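PDB 3VTF: UDP-glucose 6-dehydrogenase from Pyrobaculum islandicum, which probably oxidises UDP-alpha-D-glucose to UDP-alpha-D-glucuronate, using two molecules of NAD(+) for each sugar nucleotide converted. Local coordinates for residues Y370-M375 with P411-L416. Residues are numbered along the deposited sequence; the frame is centred on the assembly and turned at random.
Sequences YVHDPM and PQYEGL
His372 and Tyr413 illustrate how one polar bond between two aromatic residues can tie the end of a strand to a loop far along the chain. ND1 of His372 lies 2.7 Å from OH of Tyr413 in a hydrogen bond whose direction is open, since either group could donate. The imidazole turns toward the loop because CG stands anti to the backbone N (chi1 171°), and the phenol reaches ND1 through its hydroxyl. The rings meet rim to rim, centroids 5.7 Å apart and planes at 57°, neither over the face of the other.

Van der Waals contacts flank this bond. The amide of Gln412 lies against the ring of Pro374, with OE1 of Gln412 3.3 Å from CG of Pro374. NE2 of Gln412 comes to 3.6 Å from CE1 of His372, at the imidazole edge and near its plane. CD of Pro374 also approaches the phenol, 4.3 Å from CZ of Tyr413.

Within 370-375, Asp373 forms an Asx turn, its OD2 accepting from N of Met375 at 2.8 Å and also from Ala376 N; OD1 takes hydrogen bonds from Trp410 NE1 and the backbone of Leu341 and Ala342.

The side chain of Tyr413 lies about 8 Å from that of Arg427, which binds UDP-alpha-D-glucose, placing the contact near the nucleotide-sugar pocket. It joins the C-terminal end of strand 368-372, and the loop that leaves it, to the loop between strands 403-406 and 422-425 in the UDP-binding domain. Leu397 of helix 394-400 packs on His372, while Leu339 of strand 335-339 touches Tyr413.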
loop_
_atom_site.group_PDB
_atom_site.type_symbol
_atom_site.label_atom_id
_atom_site.label_comp_id
_atom_site.label_asym_id
_atom_site.label_seq_id
_atom_site.Cartn_x
_atom_site.Cartn_y
_atom_site.Cartn_z
ATOM N N TYR A 370 18.488 -27.072 15.245
ATOM C CA TYR A 370 17.459 -28.058 15.023
ATOM C C TYR A 370 16.411 -27.383 14.190
ATOM O O TYR A 370 16.095 -26.186 14.412
ATOM C CB TYR A 370 16.841 -28.468 16.353
ATOM C CG TYR A 370 17.870 -29.055 17.270
ATOM C CD1 TYR A 370 17.916 -30.458 17.510
ATOM C CD2 TYR A 370 18.803 -28.232 17.904
ATOM C CE1 TYR A 370 18.902 -31.006 18.359
ATOM C CE2 TYR A 370 19.782 -28.757 18.748
ATOM C CZ TYR A 370 19.831 -30.135 18.976
ATOM O OH TYR A 370 20.802 -30.559 19.849
ATOM N N VAL A 371 15.812 -28.124 13.272
ATOM C CA VAL A 371 14.740 -27.585 12.451
ATOM C C VAL A 371 13.558 -28.537 12.356
ATOM O O VAL A 371 13.715 -29.729 12.503
ATOM C CB VAL A 371 15.225 -27.247 11.023
ATOM C CG1 VAL A 371 16.425 -26.329 11.070
ATOM C CG2 VAL A 371 15.525 -28.508 10.243
ATOM N N HIS A 372 12.377 -27.992 12.123
ATOM C CA HIS A 372 11.211 -28.772 11.786
ATOM C C HIS A 372 10.366 -28.085 10.755
ATOM O O HIS A 372 10.319 -26.866 10.707
ATOM C CB HIS A 372 10.352 -29.041 13.015
ATOM C CG HIS A 372 9.014 -29.655 12.693
ATOM N ND1 HIS A 372 7.925 -28.926 12.490
ATOM C CD2 HIS A 372 8.636 -30.971 12.525
ATOM C CE1 HIS A 372 6.898 -29.725 12.218
ATOM N NE2 HIS A 372 7.334 -30.976 12.238
ATOM N N ASP A 373 9.685 -28.857 9.920
ATOM C CA ASP A 373 8.589 -28.347 9.106
ATOM C C ASP A 373 7.617 -29.474 8.866
ATOM O O ASP A 373 8.034 -30.588 8.691
ATOM C CB ASP A 373 9.101 -27.800 7.770
ATOM C CG ASP A 373 8.044 -27.050 7.001
ATOM O OD1 ASP A 373 7.968 -25.827 7.137
ATOM O OD2 ASP A 373 7.276 -27.681 6.278
ATOM N N PRO A 374 6.322 -29.223 8.819
ATOM C CA PRO A 374 5.474 -30.391 8.548
ATOM C C PRO A 374 5.627 -30.979 7.136
ATOM O O PRO A 374 5.258 -32.146 6.947
ATOM C CB PRO A 374 4.043 -29.826 8.687
ATOM C CG PRO A 374 4.226 -28.622 9.652
ATOM C CD PRO A 374 5.523 -28.016 9.088
ATOM N N MET A 375 6.064 -30.195 6.132
ATOM C CA MET A 375 6.214 -30.740 4.777
ATOM C C MET A 375 7.588 -30.560 4.141
ATOM O O MET A 375 7.999 -31.365 3.331
ATOM C CB MET A 375 5.179 -30.175 3.845
ATOM C CG MET A 375 3.765 -30.523 4.237
ATOM S SD MET A 375 2.692 -29.765 3.021
ATOM C CE MET A 375 2.972 -30.924 1.644
ATOM N N PRO A 411 -0.372 -24.050 11.006
ATOM C CA PRO A 411 -1.446 -24.142 12.015
ATOM C C PRO A 411 -1.097 -25.075 13.174
ATOM O O PRO A 411 -1.430 -24.718 14.342
ATOM C CB PRO A 411 -2.676 -24.621 11.195
ATOM C CG PRO A 411 -2.396 -24.071 9.795
ATOM C CD PRO A 411 -0.903 -24.254 9.635
ATOM N N GLN A 412 -0.372 -26.185 12.930
ATOM C CA GLN A 412 -0.035 -27.024 14.080
ATOM C C GLN A 412 0.864 -26.344 15.123
ATOM O O GLN A 412 1.052 -26.835 16.264
ATOM C CB GLN A 412 0.598 -28.343 13.643
ATOM C CG GLN A 412 2.037 -28.300 13.131
ATOM C CD GLN A 412 2.391 -29.590 12.362
ATOM O OE1 GLN A 412 1.724 -29.910 11.362
ATOM N NE2 GLN A 412 3.419 -30.324 12.807
ATOM N N TYR A 413 1.508 -25.255 14.748
ATOM C CA TYR A 413 2.367 -24.532 15.677
ATOM C C TYR A 413 1.589 -23.781 16.767
ATOM O O TYR A 413 2.107 -23.493 17.817
ATOM C CB TYR A 413 3.381 -23.637 14.956
ATOM C CG TYR A 413 4.423 -24.394 14.158
ATOM C CD1 TYR A 413 4.602 -25.753 14.317
ATOM C CD2 TYR A 413 5.223 -23.739 13.244
ATOM C CE1 TYR A 413 5.547 -26.436 13.597
ATOM C CE2 TYR A 413 6.169 -24.415 12.522
ATOM C CZ TYR A 413 6.321 -25.754 12.698
ATOM O OH TYR A 413 7.260 -26.406 11.977
ATOM N N GLU A 414 0.356 -23.425 16.467
ATOM C CA GLU A 414 -0.472 -22.676 17.384
ATOM C C GLU A 414 -0.814 -23.464 18.651
ATOM O O GLU A 414 -1.170 -22.894 19.658
ATOM C CB GLU A 414 -1.709 -22.146 16.679
ATOM C CG GLU A 414 -1.479 -20.811 16.001
ATOM C CD GLU A 414 -1.553 -19.635 16.957
ATOM O OE1 GLU A 414 -1.413 -19.817 18.203
ATOM O OE2 GLU A 414 -1.772 -18.521 16.457
ATOM N N GLY A 415 -0.751 -24.776 18.560
ATOM C CA GLY A 415 -1.105 -25.639 19.656
ATOM C C GLY A 415 0.041 -26.206 20.450
ATOM O O GLY A 415 -0.168 -27.107 21.236
ATOM N N LEU A 416 1.255 -25.726 20.224
ATOM C CA LEU A 416 2.379 -26.299 20.917
ATOM C C LEU A 416 2.568 -25.724 22.361
ATOM O O LEU A 416 1.971 -24.680 22.704
ATOM C CB LEU A 416 3.686 -26.088 20.105
ATOM C CG LEU A 416 3.794 -26.683 18.682
ATOM C CD1 LEU A 416 5.153 -26.290 18.060
ATOM C CD2 LEU A 416 3.734 -28.221 18.832
#